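Putative LacI-family transcriptional regulator (Bacteroides fragilis, PDB 3GBV) probably acts as a LacI-type transcriptional repressor or activator whose periplasmic-binding-protein-like domain would sense a small effector and tune DNA binding. Local coordinates at residues P52-Y55 with N56-V59; Q63-I66 with E67-P70. All coordinates share one frame; numbering follows the deposited sequence.

Contact 1 of 2, residues P52-Y55 with N56-V59; sequences PYDY and NSFV. With EDO (1,2-ethanediol), chain C.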
ATOM      1  N   PRO A  52       7.437 -13.985  26.201  1.00 39.76           N
ATOM      2  CA  PRO A  52       7.309 -12.550  26.467  1.00 40.60           C
ATOM      3  C   PRO A  52       6.772 -12.155  27.837  1.00 40.38           C
ATOM      4  O   PRO A  52       6.954 -11.018  28.271  1.00 39.94           O
ATOM      5  CB  PRO A  52       6.368 -12.066  25.356  1.00 40.33           C
ATOM      6  CG  PRO A  52       6.328 -13.212  24.355  1.00 40.38           C
ATOM      7  CD  PRO A  52       6.427 -14.422  25.228  1.00 40.17           C
ATOM      8  N   TYR A  53       6.115 -13.080  28.526  1.00 40.34           N
ATOM      9  CA  TYR A  53       5.527 -12.728  29.807  1.00 41.14           C
ATOM     10  C   TYR A  53       6.127 -13.405  31.023  1.00 41.62           C
ATOM     11  O   TYR A  53       5.659 -13.213  32.147  1.00 41.12           O
ATOM     12  CB  TYR A  53       4.016 -12.955  29.729  1.00 41.29           C
ATOM     13  CG  TYR A  53       3.427 -12.352  28.466  1.00 40.58           C
ATOM     14  CD1 TYR A  53       3.292 -13.112  27.303  1.00 41.58           C
ATOM     15  CD2 TYR A  53       3.099 -10.998  28.406  1.00 40.32           C
ATOM     16  CE1 TYR A  53       2.847 -12.535  26.111  1.00 42.87           C
ATOM     17  CE2 TYR A  53       2.655 -10.413  27.223  1.00 40.61           C
ATOM     18  CZ  TYR A  53       2.532 -11.184  26.083  1.00 41.80           C
ATOM     19  OH  TYR A  53       2.101 -10.602  24.918  1.00 44.06           O
ATOM     20  N   ASP A  54       7.179 -14.179  30.795  1.00 41.86           N
ATOM     21  CA  ASP A  54       7.870 -14.869  31.871  1.00 41.97           C
ATOM     22  C   ASP A  54       9.241 -14.210  32.003  1.00 41.99           C
ATOM     23  O   ASP A  54      10.170 -14.547  31.268  1.00 41.01           O
ATOM     24  CB  ASP A  54       8.032 -16.346  31.523  1.00 42.40           C
ATOM     25  CG  ASP A  54       8.633 -17.149  32.657  1.00 42.31           C
ATOM     26  OD1 ASP A  54       9.656 -16.713  33.231  1.00 44.80           O
ATOM     27  OD2 ASP A  54       8.085 -18.225  32.971  1.00 43.18           O
ATOM     28  N   TYR A  55       9.356 -13.265  32.931  1.00 41.96           N
ATOM     29  CA  TYR A  55      10.603 -12.536  33.149  1.00 42.28           C
ATOM     30  C   TYR A  55      11.808 -13.442  33.284  1.00 43.06           C
ATOM     31  O   TYR A  55      12.788 -13.303  32.551  1.00 43.93           O
ATOM     32  CB  TYR A  55      10.501 -11.664  34.402  1.00 40.36           C
ATOM     33  CG  TYR A  55      11.834 -11.138  34.893  1.00 38.50           C
ATOM     34  CD1 TYR A  55      12.424 -10.011  34.323  1.00 36.91           C
ATOM     35  CD2 TYR A  55      12.510 -11.779  35.932  1.00 38.24           C
ATOM     36  CE1 TYR A  55      13.655  -9.530  34.786  1.00 37.35           C
ATOM     37  CE2 TYR A  55      13.736 -11.311  36.399  1.00 37.81           C
ATOM     38  CZ  TYR A  55      14.302 -10.189  35.826  1.00 37.70           C
ATOM     39  OH  TYR A  55      15.500  -9.731  36.321  1.00 37.67           O
ATOM     40  N   ASN A  56      11.744 -14.353  34.247  1.00 43.47           N
ATOM     41  CA  ASN A  56      12.844 -15.269  34.489  1.00 43.74           C
ATOM     42  C   ASN A  56      13.201 -16.046  33.225  1.00 43.11           C
ATOM     43  O   ASN A  56      14.375 -16.303  32.962  1.00 41.58           O
ATOM     44  CB  ASN A  56      12.480 -16.220  35.627  1.00 44.35           C
ATOM     45  CG  ASN A  56      12.175 -15.483  36.919  1.00 45.48           C
ATOM     46  OD1 ASN A  56      13.072 -14.936  37.569  1.00 46.79           O
ATOM     47  ND2 ASN A  56      10.901 -15.454  37.292  1.00 46.37           N
ATOM     48  N   SER A  57      12.188 -16.404  32.439  1.00 41.73           N
ATOM     49  CA  SER A  57      12.424 -17.141  31.202  1.00 41.35           C
ATOM     50  C   SER A  57      13.111 -16.245  30.183  1.00 41.30           C
ATOM     51  O   SER A  57      14.124 -16.634  29.591  1.00 40.74           O
ATOM     52  CB  SER A  57      11.109 -17.659  30.616  1.00 41.03           C
ATOM     53  OG  SER A  57      11.337 -18.356  29.403  1.00 38.73           O
ATOM     54  N   PHE A  58      12.555 -15.049  29.983  1.00 40.09           N
ATOM     55  CA  PHE A  58      13.115 -14.095  29.033  1.00 39.55           C
ATOM     56  C   PHE A  58      14.575 -13.790  29.352  1.00 38.97           C
ATOM     57  O   PHE A  58      15.408 -13.702  28.452  1.00 37.01           O
ATOM     58  CB  PHE A  58      12.323 -12.784  29.030  1.00 38.43           C
ATOM     59  CG  PHE A  58      12.950 -11.713  28.180  1.00 38.41           C
ATOM     60  CD1 PHE A  58      13.019 -11.856  26.799  1.00 36.37           C
ATOM     61  CD2 PHE A  58      13.563 -10.607  28.767  1.00 37.66           C
ATOM     62  CE1 PHE A  58      13.689 -10.915  26.016  1.00 35.90           C
ATOM     63  CE2 PHE A  58      14.237  -9.662  27.989  1.00 36.27           C
ATOM     64  CZ  PHE A  58      14.304  -9.820  26.613  1.00 35.71           C
ATOM     65  N   VAL A  59      14.876 -13.624  30.636  1.00 38.84           N
ATOM     66  CA  VAL A  59      16.235 -13.340  31.078  1.00 39.87           C
ATOM     67  C   VAL A  59      17.155 -14.493  30.685  1.00 40.64           C
ATOM     68  O   VAL A  59      18.233 -14.280  30.127  1.00 39.36           O
ATOM     69  CB  VAL A  59      16.291 -13.158  32.618  1.00 40.78           C
ATOM     70  CG1 VAL A  59      17.733 -13.037  33.086  1.00 37.67           C
ATOM     71  CG2 VAL A  59      15.492 -11.922  33.023  1.00 41.21           C
TER
HETATM   72  C1  EDO C 362      10.770  -8.534  25.859  1.00 32.04           C
HETATM   73  O1  EDO C 362      10.264  -7.197  25.783  1.00 31.06           O
HETATM   74  C2  EDO C 362      10.070  -9.286  26.994  1.00 33.56           C
HETATM   75  O2  EDO C 362       8.653  -9.303  26.766  1.00 30.90           O
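Asp-54 is the N-cap of helix 55-66, and its carboxylate turns back to take the backbone N-H of Ser-57. With CG anti to the backbone N (chi1 -175°), the side chain swings over the first turn and OD1 meets Ser-57 N at 2.7 Å; the donor comes from above the carboxylate plane, 43° out of it. The carboxylate would probably interact favourably with the positive end of the helix dipole. Two backbone bonds continue the turn: Phe-58 N to Asp-54 O at 2.8 Å, almost straight, and Val-59 N to Tyr-55 O at 2.9 Å.

The apolar part is a CH-pi contact. Val-59 CG2 sits over one face of the Tyr-55 ring, 3.6 Å from its centroid and shifted toward the rim. Asn-56 OD1 comes within 3.6 Å of Tyr-55 CD2, with the amide plane 78° from the ring.

A bound 1,2-ethanediol, probably from the crystallisation liquor, bridges the segments: its O2 donates to Pro-52 O at 2.8 Å, while C2 lies 3.8 Å above the centre of the Phe-58 ring. The diol also bonds to Thr-78 N and Val-79 N.

The cap starts helix 55-66 directly after the loop that leaves strand 43-50. Phe-58 packs inward against Leu-14 of strand 9-16 and edge-to-face with Tyr-50 of strand 43-50, while Tyr-55 meets Tyr-82 edge-to-face.

Contact 2 of 2, residues Q63-I66 with E67-P70; sequences QAVI and EEQP
Gln-63 and Glu-67, one helical turn apart, bring their polar ends together: Gln-63 NE2 lies 2.8 Å from Glu-67 OE2, with amide and carboxylate planes 33° apart. In the glutamine CG lies anti to the backbone N (chi1 177°), and a bend at chi2 (71°) turns the amide forward, toward the C-terminal end, to meet the glutamate; Glu-67 reaches it with a chain extended beyond CG. Glu-67 N donates to Gln-63 O at 2.8 Å.

Glu-68 is also extended beyond CG, but it runs back along the last turn; the exact placement of its carboxylate end is doubtful. Glu-68 N turns to Val-65 O (3.0 Å), and Gln-69 N closes a type I turn on Ile-66 O at 3.1 Å. Gln-69 then leaves the helix with positive phi, and Pro-70 lays CD against Val-65 O, 3.2 Å away.

Two acidic residues thus follow one another at a helix C-terminus, where backbone carbonyls already point outward, but send their carboxylates to different sides. The helix end would probably disfavour both charges; Glu-67 OE2 has Gln-63 NE2 close by, whereas Asn-46 gives Glu-68 OE1 only a weak bond.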
ATOM      1  N   GLN A  63      20.059 -13.964  28.102  1.00 43.63           N
ATOM      2  CA  GLN A  63      21.401 -14.208  28.610  1.00 43.67           C
ATOM      3  C   GLN A  63      22.098 -15.213  27.683  1.00 42.71           C
ATOM      4  O   GLN A  63      23.286 -15.081  27.381  1.00 41.89           O
ATOM      5  CB  GLN A  63      21.324 -14.781  30.027  1.00 45.45           C
ATOM      6  CG  GLN A  63      22.676 -15.135  30.634  1.00 49.53           C
ATOM      7  CD  GLN A  63      23.502 -13.908  30.976  1.00 51.75           C
ATOM      8  OE1 GLN A  63      23.171 -13.162  31.901  1.00 53.42           O
ATOM      9  NE2 GLN A  63      24.582 -13.688  30.227  1.00 52.04           N
ATOM     10  N   ALA A  64      21.350 -16.219  27.238  1.00 40.74           N
ATOM     11  CA  ALA A  64      21.900 -17.223  26.342  1.00 41.66           C
ATOM     12  C   ALA A  64      22.339 -16.533  25.056  1.00 42.48           C
ATOM     13  O   ALA A  64      23.386 -16.857  24.501  1.00 42.77           O
ATOM     14  CB  ALA A  64      20.858 -18.296  26.039  1.00 38.70           C
ATOM     15  N   VAL A  65      21.538 -15.576  24.592  1.00 43.32           N
ATOM     16  CA  VAL A  65      21.864 -14.834  23.376  1.00 43.56           C
ATOM     17  C   VAL A  65      23.141 -14.036  23.578  1.00 43.69           C
ATOM     18  O   VAL A  65      24.043 -14.066  22.743  1.00 44.32           O
ATOM     19  CB  VAL A  65      20.744 -13.850  22.980  1.00 43.28           C
ATOM     20  CG1 VAL A  65      21.188 -13.011  21.785  1.00 43.09           C
ATOM     21  CG2 VAL A  65      19.479 -14.613  22.636  1.00 43.98           C
ATOM     22  N   ILE A  66      23.207 -13.313  24.687  1.00 44.05           N
ATOM     23  CA  ILE A  66      24.385 -12.516  24.995  1.00 46.63           C
ATOM     24  C   ILE A  66      25.606 -13.430  25.096  1.00 47.84           C
ATOM     25  O   ILE A  66      26.694 -13.087  24.633  1.00 46.71           O
ATOM     26  CB  ILE A  66      24.202 -11.751  26.327  1.00 46.20           C
ATOM     27  CG1 ILE A  66      23.148 -10.660  26.149  1.00 46.31           C
ATOM     28  CG2 ILE A  66      25.520 -11.144  26.774  1.00 47.62           C
ATOM     29  CD1 ILE A  66      22.766  -9.957  27.429  1.00 47.21           C
ATOM     30  N   GLU A  67      25.413 -14.602  25.690  1.00 49.48           N
ATOM     31  CA  GLU A  67      26.505 -15.550  25.855  1.00 51.32           C
ATOM     32  C   GLU A  67      26.920 -16.260  24.567  1.00 51.12           C
ATOM     33  O   GLU A  67      27.876 -17.030  24.557  1.00 50.88           O
ATOM     34  CB  GLU A  67      26.156 -16.555  26.956  1.00 52.04           C
ATOM     35  CG  GLU A  67      26.464 -16.015  28.351  1.00 53.68           C
ATOM     36  CD  GLU A  67      25.847 -16.843  29.460  1.00 55.62           C
ATOM     37  OE1 GLU A  67      25.662 -18.061  29.259  1.00 56.52           O
ATOM     38  OE2 GLU A  67      25.562 -16.275  30.537  1.00 56.45           O
ATOM     39  N   GLU A  68      26.205 -15.992  23.480  1.00 51.84           N
ATOM     40  CA  GLU A  68      26.548 -16.582  22.190  1.00 52.33           C
ATOM     41  C   GLU A  68      27.530 -15.653  21.485  1.00 51.29           C
ATOM     42  O   GLU A  68      28.066 -15.990  20.433  1.00 51.89           O
ATOM     43  CB  GLU A  68      25.296 -16.783  21.334  1.00 54.79           C
ATOM     44  CG  GLU A  68      24.559 -18.076  21.642  1.00 60.20           C
ATOM     45  CD  GLU A  68      23.098 -18.049  21.223  1.00 64.69           C
ATOM     46  OE1 GLU A  68      22.699 -18.890  20.387  1.00 67.88           O
ATOM     47  OE2 GLU A  68      22.341 -17.195  21.736  1.00 67.00           O
ATOM     48  N   GLN A  69      27.760 -14.484  22.078  1.00 49.14           N
ATOM     49  CA  GLN A  69      28.686 -13.492  21.532  1.00 48.81           C
ATOM     50  C   GLN A  69      28.365 -13.121  20.078  1.00 45.81           C
ATOM     51  O   GLN A  69      29.214 -13.244  19.201  1.00 44.03           O
ATOM     52  CB  GLN A  69      30.121 -14.028  21.600  1.00 51.79           C
ATOM     53  CG  GLN A  69      30.472 -14.770  22.889  1.00 55.16           C
ATOM     54  CD  GLN A  69      31.827 -15.460  22.811  1.00 56.73           C
ATOM     55  OE1 GLN A  69      32.868 -14.806  22.762  1.00 58.27           O
ATOM     56  NE2 GLN A  69      31.816 -16.788  22.791  1.00 56.29           N
ATOM     57  N   PRO A  70      27.139 -12.650  19.806  1.00 43.73           N
ATOM     58  CA  PRO A  70      26.792 -12.287  18.431  1.00 41.72           C
ATOM     59  C   PRO A  70      27.358 -10.937  17.998  1.00 40.51           C
ATOM     60  O   PRO A  70      27.618 -10.067  18.827  1.00 37.67           O
ATOM     61  CB  PRO A  70      25.271 -12.286  18.462  1.00 41.71           C
ATOM     62  CG  PRO A  70      24.993 -11.721  19.810  1.00 42.22           C
ATOM     63  CD  PRO A  70      25.978 -12.476  20.696  1.00 43.56           C
TER

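In the fold
Contacts 1 and 2 mark the two ends of helix 55-66, their centres about 16 Å apart: an aspartate cap starts it, a turn finishes it. Between strands 43-50 and 72-75, which flank strand 9-16 in the sheet, this helix forms the crossover of a parallel beta-alpha-beta unit, in keeping with the Rossmann-like lobes of periplasmic binding proteins. Both ends of the helix rest on strand 9-16, at contact 2 through Val-65 on Ala-12. Tyr-53, in the loop of contact 1, stacks on His-145, just after strand 137-144 of the other sheet, placing contact 1 and its diol where the two lobes face each other, consistent with the effector cleft of relatives; contact 2 lies at the far end.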